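Local structure of DSBA-like thioredoxin domain-containing protein (Pseudomonas aeruginosa PAO1, 5HFI) at residues A[120-123]-A[124-128]; A[207-210]-A[211-215]. The protein probably acts as a cytosolic disulfide reductase of the thioredoxin superfamily and can bind glutathione covalently. All coordinates share one frame; numbering follows the deposited sequence.

Interaction 1: residues A[120-123]-A[124-128]; sequences QRAH and YVEGR
The imidazole of His-123 stands edge-on against the phenol ring of its chain neighbour Tyr-124 in a T-shaped stack, with the planes 87° apart. His-123 CD2 does the touching: it sits over the centre of the phenol face, 3.6 Å from Tyr-124 CZ. The histidine CG is anti to the backbone N (chi1 -179°), which carries the ring round beside the carbonyl carbon; rotation about CB-CG turns CD2 to the tyrosine and ND1 to a water 3.0 Å from it in the ring plane. The same water donates to Arg-128 O over 2.6 Å, linking the ring to the backbone beyond the turn.

Both aromatics belong to a larger cluster: Tyr-21 stacks on Tyr-124, Phe-93 makes an edge-to-face contact with His-123, and the Tyr-124 side chain lies about 6 Å from that of Cys-17, the cysteine that binds glutathione covalently. Gln-120 touches Cys-20 and Tyr-21 of helix 18-22, at whose start the Cys-17/Cys-20 pair sits, and Val-125 touches Tyr-21.

The backbone bonds record how helix 112-124 comes to an end in this DsbA-like fold. A regular bond joins Tyr-124 N to Gln-120 O at 2.8 Å and is almost straight (172°). Arg-121 O then accepts twice, from Val-125 N and from Glu-126 N, the second being an i to i+5 bond of 3.0 Å. Gly-127 follows with positive phi as the chain leaves helical geometry, its N making only a weak bond to His-123 O. Arg-128 N turns back to Ala-122 O at 2.7 Å.

Aliphatic contact accompanies that last bond, Arg-128 CG lying 4.0 Å from Ala-122 CB. Beyond it the bent Arg-128 chain ends in a salt bridge to Glu-138, and Glu-126 pairs with Arg-118.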
loop_
_atom_site.group_PDB
_atom_site.type_symbol
_atom_site.label_atom_id
_atom_site.label_comp_id
_atom_site.label_asym_id
_atom_site.label_seq_id
_atom_site.Cartn_x
_atom_site.Cartn_y
_atom_site.Cartn_z
ATOM N N GLN A 120 -5.563 2.743 -2.806
ATOM C CA GLN A 120 -4.762 3.175 -3.946
ATOM C C GLN A 120 -5.643 3.500 -5.144
ATOM O O GLN A 120 -5.373 4.457 -5.876
ATOM C CB GLN A 120 -3.733 2.105 -4.305
ATOM C CG GLN A 120 -2.663 1.905 -3.241
ATOM C CD GLN A 120 -1.936 0.584 -3.392
ATOM O OE1 GLN A 120 -2.539 -0.434 -3.733
ATOM N NE2 GLN A 120 -0.636 0.591 -3.126
ATOM N N ARG A 121 -6.706 2.719 -5.358
ATOM C CA ARG A 121 -7.655 3.050 -6.415
ATOM C C ARG A 121 -8.350 4.379 -6.138
ATOM O O ARG A 121 -8.524 5.197 -7.048
ATOM C CB ARG A 121 -8.683 1.927 -6.577
ATOM C CG ARG A 121 -8.121 0.643 -7.172
ATOM C CD ARG A 121 -9.228 -0.375 -7.423
ATOM N NE ARG A 121 -8.818 -1.408 -8.369
ATOM C CZ ARG A 121 -8.474 -2.646 -8.026
ATOM N NH1 ARG A 121 -8.494 -3.013 -6.751
ATOM N NH2 ARG A 121 -8.113 -3.519 -8.959
ATOM N N ALA A 122 -8.750 4.616 -4.885
ATOM C CA ALA A 122 -9.406 5.878 -4.551
ATOM C C ALA A 122 -8.491 7.064 -4.834
ATOM O O ALA A 122 -8.953 8.127 -5.263
ATOM C CB ALA A 122 -9.843 5.871 -3.087
ATOM N N HIS A 123 -7.216 6.910 -4.611
ATOM C CA HIS A 123 -6.249 7.973 -4.831
ATOM C C HIS A 123 -5.867 8.132 -6.320
ATOM O O HIS A 123 -6.142 9.153 -6.883
ATOM C CB HIS A 123 -5.010 7.680 -4.020
ATOM C CG HIS A 123 -3.921 8.700 -4.117
ATOM N ND1 HIS A 123 -3.939 9.874 -3.409
ATOM C CD2 HIS A 123 -2.737 8.670 -4.753
ATOM C CE1 HIS A 123 -2.830 10.534 -3.636
ATOM N NE2 HIS A 123 -2.089 9.831 -4.459
ATOM N N TYR A 124 -5.356 7.054 -6.942
ATOM C CA TYR A 124 -4.779 7.168 -8.279
ATOM C C TYR A 124 -5.822 7.132 -9.389
ATOM O O TYR A 124 -5.592 7.694 -10.466
ATOM C CB TYR A 124 -3.756 6.052 -8.492
ATOM C CG TYR A 124 -2.524 6.197 -7.635
ATOM C CD1 TYR A 124 -1.572 7.169 -7.922
ATOM C CD2 TYR A 124 -2.318 5.374 -6.532
ATOM C CE1 TYR A 124 -0.448 7.309 -7.146
ATOM C CE2 TYR A 124 -1.196 5.509 -5.745
ATOM C CZ TYR A 124 -0.264 6.480 -6.061
ATOM O OH TYR A 124 0.864 6.635 -5.294
ATOM N N VAL A 125 -6.953 6.475 -9.169
ATOM C CA VAL A 125 -8.004 6.384 -10.175
ATOM C C VAL A 125 -9.098 7.414 -9.932
ATOM O O VAL A 125 -9.486 8.145 -10.843
ATOM C CB VAL A 125 -8.579 4.951 -10.216
ATOM C CG1 VAL A 125 -9.775 4.887 -11.151
ATOM C CG2 VAL A 125 -7.504 3.968 -10.643
ATOM N N GLU A 126 -9.592 7.497 -8.701
ATOM C CA GLU A 126 -10.741 8.335 -8.384
ATOM C C GLU A 126 -10.363 9.737 -7.923
ATOM O O GLU A 126 -11.240 10.605 -7.862
ATOM C CB GLU A 126 -11.596 7.659 -7.307
ATOM C CG GLU A 126 -12.296 6.400 -7.788
ATOM C CD GLU A 126 -12.754 5.505 -6.645
ATOM O OE1 GLU A 126 -12.612 4.268 -6.769
ATOM O OE2 GLU A 126 -13.248 6.040 -5.627
ATOM N N GLY A 127 -9.097 9.980 -7.598
ATOM C CA GLY A 127 -8.690 11.296 -7.141
ATOM C C GLY A 127 -9.283 11.698 -5.810
ATOM O O GLY A 127 -9.494 12.892 -5.568
ATOM N N ARG A 128 -9.569 10.732 -4.942
ATOM C CA ARG A 128 -10.108 11.029 -3.625
ATOM C C ARG A 128 -8.995 11.462 -2.674
ATOM O O ARG A 128 -7.808 11.219 -2.909
ATOM C CB ARG A 128 -10.833 9.812 -3.050
ATOM C CG ARG A 128 -11.833 9.174 -3.994
ATOM C CD ARG A 128 -12.952 10.135 -4.338
ATOM N NE ARG A 128 -13.554 10.722 -3.145
ATOM C CZ ARG A 128 -14.465 10.115 -2.389
ATOM N NH1 ARG A 128 -14.882 8.894 -2.699
ATOM N NH2 ARG A 128 -14.959 10.731 -1.323
HETATM O O HOH W 1 -5.576 11.595 -1.617
#

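Interaction 2: residues A[207-210]-A[211-215]; sequences RAFL and ETQLR
Ala-208 O is gripped twice by Thr-212, whose backbone N bonds to it at 2.7 Å and whose hydroxyl OG1 donates to it at 2.8 Å. The two donors arrive from opposite faces of the carbonyl plane, OG1 rising 41° out of it. This is the familiar way for a threonine inside an alpha helix to return its hydroxyl to the carbonyl one turn back; here it occurs in helix 203-215 at the C-terminal end of the thioredoxin-like fold. A chi1 of -61° sets OG1 beside the backbone N of Thr-212, which brings both donors within range of one acceptor.

Regular i to i+4 bonds run alongside, from Glu-211 N to Arg-207 O and from Gln-213 N to Phe-209 O. Leu-210 O receives Leu-214 N at 3.2 Å and, weakly, Gln-213 N. The Leu-210 side chain itself packs inward on Ala-30 and Leu-36.

The side chains of Arg-207 and Glu-211 run alongside each other in the same direction, but they meet through the arginine methylenes: Glu-211 OE1 is 3.4 Å from Arg-207 CG and 5.0 Å from Arg-207 NE. The opposite charges probably still attract, yet the guanidinium is turned to salt bridges with Asp-204 and Glu-32.

On another flank, Gln-213 bends at chi2 and lays its side chain over one face of the Phe-209 ring. Its CG makes a CH-pi contact, offset toward the rim and 4.1 Å from the ring centroid. The amide plane is inclined 34° to the ring, and Gln-213 NE2 comes to 3.4 Å from Phe-209 CE1.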
loop_
_atom_site.group_PDB
_atom_site.type_symbol
_atom_site.label_atom_id
_atom_site.label_comp_id
_atom_site.label_asym_id
_atom_site.label_seq_id
_atom_site.Cartn_x
_atom_site.Cartn_y
_atom_site.Cartn_z
ATOM N N ARG A 207 3.635 -14.813 -9.261
ATOM C CA ARG A 207 2.923 -15.908 -8.610
ATOM C C ARG A 207 3.670 -17.226 -8.779
ATOM O O ARG A 207 3.842 -17.980 -7.814
ATOM C CB ARG A 207 1.505 -16.011 -9.170
ATOM C CG ARG A 207 0.589 -16.919 -8.368
ATOM C CD ARG A 207 -0.719 -17.181 -9.101
ATOM N NE ARG A 207 -1.531 -15.976 -9.240
ATOM C CZ ARG A 207 -1.653 -15.286 -10.369
ATOM N NH1 ARG A 207 -1.008 -15.682 -11.460
ATOM N NH2 ARG A 207 -2.419 -14.201 -10.409
ATOM N N ALA A 208 4.146 -17.507 -9.995
ATOM C CA ALA A 208 4.883 -18.744 -10.236
ATOM C C ALA A 208 6.186 -18.773 -9.449
ATOM O O ALA A 208 6.595 -19.825 -8.945
ATOM C CB ALA A 208 5.152 -18.907 -11.732
ATOM N N PHE A 209 6.856 -17.624 -9.334
ATOM C CA PHE A 209 8.077 -17.566 -8.541
ATOM C C PHE A 209 7.806 -17.932 -7.087
ATOM O O PHE A 209 8.558 -18.707 -6.484
ATOM C CB PHE A 209 8.702 -16.175 -8.646
ATOM C CG PHE A 209 9.878 -15.968 -7.737
ATOM C CD1 PHE A 209 11.142 -16.389 -8.112
ATOM C CD2 PHE A 209 9.721 -15.343 -6.509
ATOM C CE1 PHE A 209 12.228 -16.196 -7.280
ATOM C CE2 PHE A 209 10.802 -15.150 -5.672
ATOM C CZ PHE A 209 12.057 -15.576 -6.058
ATOM N N LEU A 210 6.724 -17.398 -6.511
ATOM C CA LEU A 210 6.384 -17.727 -5.131
ATOM C C LEU A 210 5.973 -19.189 -4.995
ATOM O O LEU A 210 6.324 -19.846 -4.009
ATOM C CB LEU A 210 5.276 -16.800 -4.627
ATOM C CG LEU A 210 5.634 -15.313 -4.557
ATOM C CD1 LEU A 210 4.400 -14.474 -4.247
ATOM C CD2 LEU A 210 6.730 -15.062 -3.528
ATOM N N GLU A 211 5.223 -19.715 -5.972
ATOM C CA GLU A 211 4.942 -21.148 -6.000
ATOM C C GLU A 211 6.229 -21.958 -6.096
ATOM O O GLU A 211 6.389 -22.967 -5.399
ATOM C CB GLU A 211 4.032 -21.493 -7.180
ATOM C CG GLU A 211 2.675 -20.820 -7.178
ATOM C CD GLU A 211 1.973 -20.957 -8.517
ATOM O OE1 GLU A 211 0.927 -20.304 -8.713
ATOM O OE2 GLU A 211 2.474 -21.717 -9.376
ATOM N N THR A 212 7.149 -21.540 -6.970
ATOM C CA THR A 212 8.404 -22.267 -7.139
ATOM C C THR A 212 9.235 -22.246 -5.862
ATOM O O THR A 212 9.971 -23.200 -5.585
ATOM C CB THR A 212 9.198 -21.680 -8.311
ATOM O OG1 THR A 212 8.435 -21.805 -9.519
ATOM C CG2 THR A 212 10.525 -22.406 -8.490
ATOM N N GLN A 213 9.122 -21.180 -5.066
ATOM C CA GLN A 213 9.846 -21.134 -3.800
ATOM C C GLN A 213 9.289 -22.149 -2.809
ATOM O O GLN A 213 10.046 -22.756 -2.044
ATOM C CB GLN A 213 9.803 -19.722 -3.217
ATOM C CG GLN A 213 10.587 -18.707 -4.028
ATOM C CD GLN A 213 11.954 -19.224 -4.431
ATOM O OE1 GLN A 213 12.741 -19.656 -3.590
ATOM N NE2 GLN A 213 12.239 -19.192 -5.727
ATOM N N LEU A 214 7.967 -22.343 -2.806
ATOM C CA LEU A 214 7.382 -23.394 -1.978
ATOM C C LEU A 214 7.865 -24.771 -2.415
ATOM O O LEU A 214 8.098 -25.651 -1.579
ATOM C CB LEU A 214 5.856 -23.323 -2.033
ATOM C CG LEU A 214 5.162 -22.196 -1.268
ATOM C CD1 LEU A 214 3.745 -22.022 -1.777
ATOM C CD2 LEU A 214 5.156 -22.492 0.222
ATOM N N ARG A 215 8.021 -24.974 -3.726
ATOM C CA ARG A 215 8.472 -26.269 -4.226
ATOM C C ARG A 215 9.923 -26.546 -3.855
ATOM O O ARG A 215 10.309 -27.710 -3.697
ATOM C CB ARG A 215 8.290 -26.335 -5.743
ATOM C CG ARG A 215 6.842 -26.277 -6.202
ATOM C CD ARG A 215 6.743 -26.319 -7.721
ATOM N NE ARG A 215 5.369 -26.158 -8.189
ATOM C CZ ARG A 215 4.586 -27.164 -8.568
ATOM N NH1 ARG A 215 5.040 -28.410 -8.537
ATOM N NH2 ARG A 215 3.348 -26.923 -8.981
#

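Overall arrangement
Followed from the N terminus, the chain passes strands 8-13 and 37-42 before the long run of helices that contains interaction 1. That contact sets the end of helix 112-124 and the loop after it against helices 18-22 and 133-142, close to the glutathione site. Strands 182-186 and 191-193 come next, and interaction 2 lies within the last helix, 203-215, which packs on helix 24-30. In each, the two segments follow one another without a gap, so neither closes a long loop, and the contacts run in series without nesting or crossing. Interactions 1 and 2 lie on opposite sides of the chain's centre; the centres of interactions 1 and 2 are about 31 Å apart.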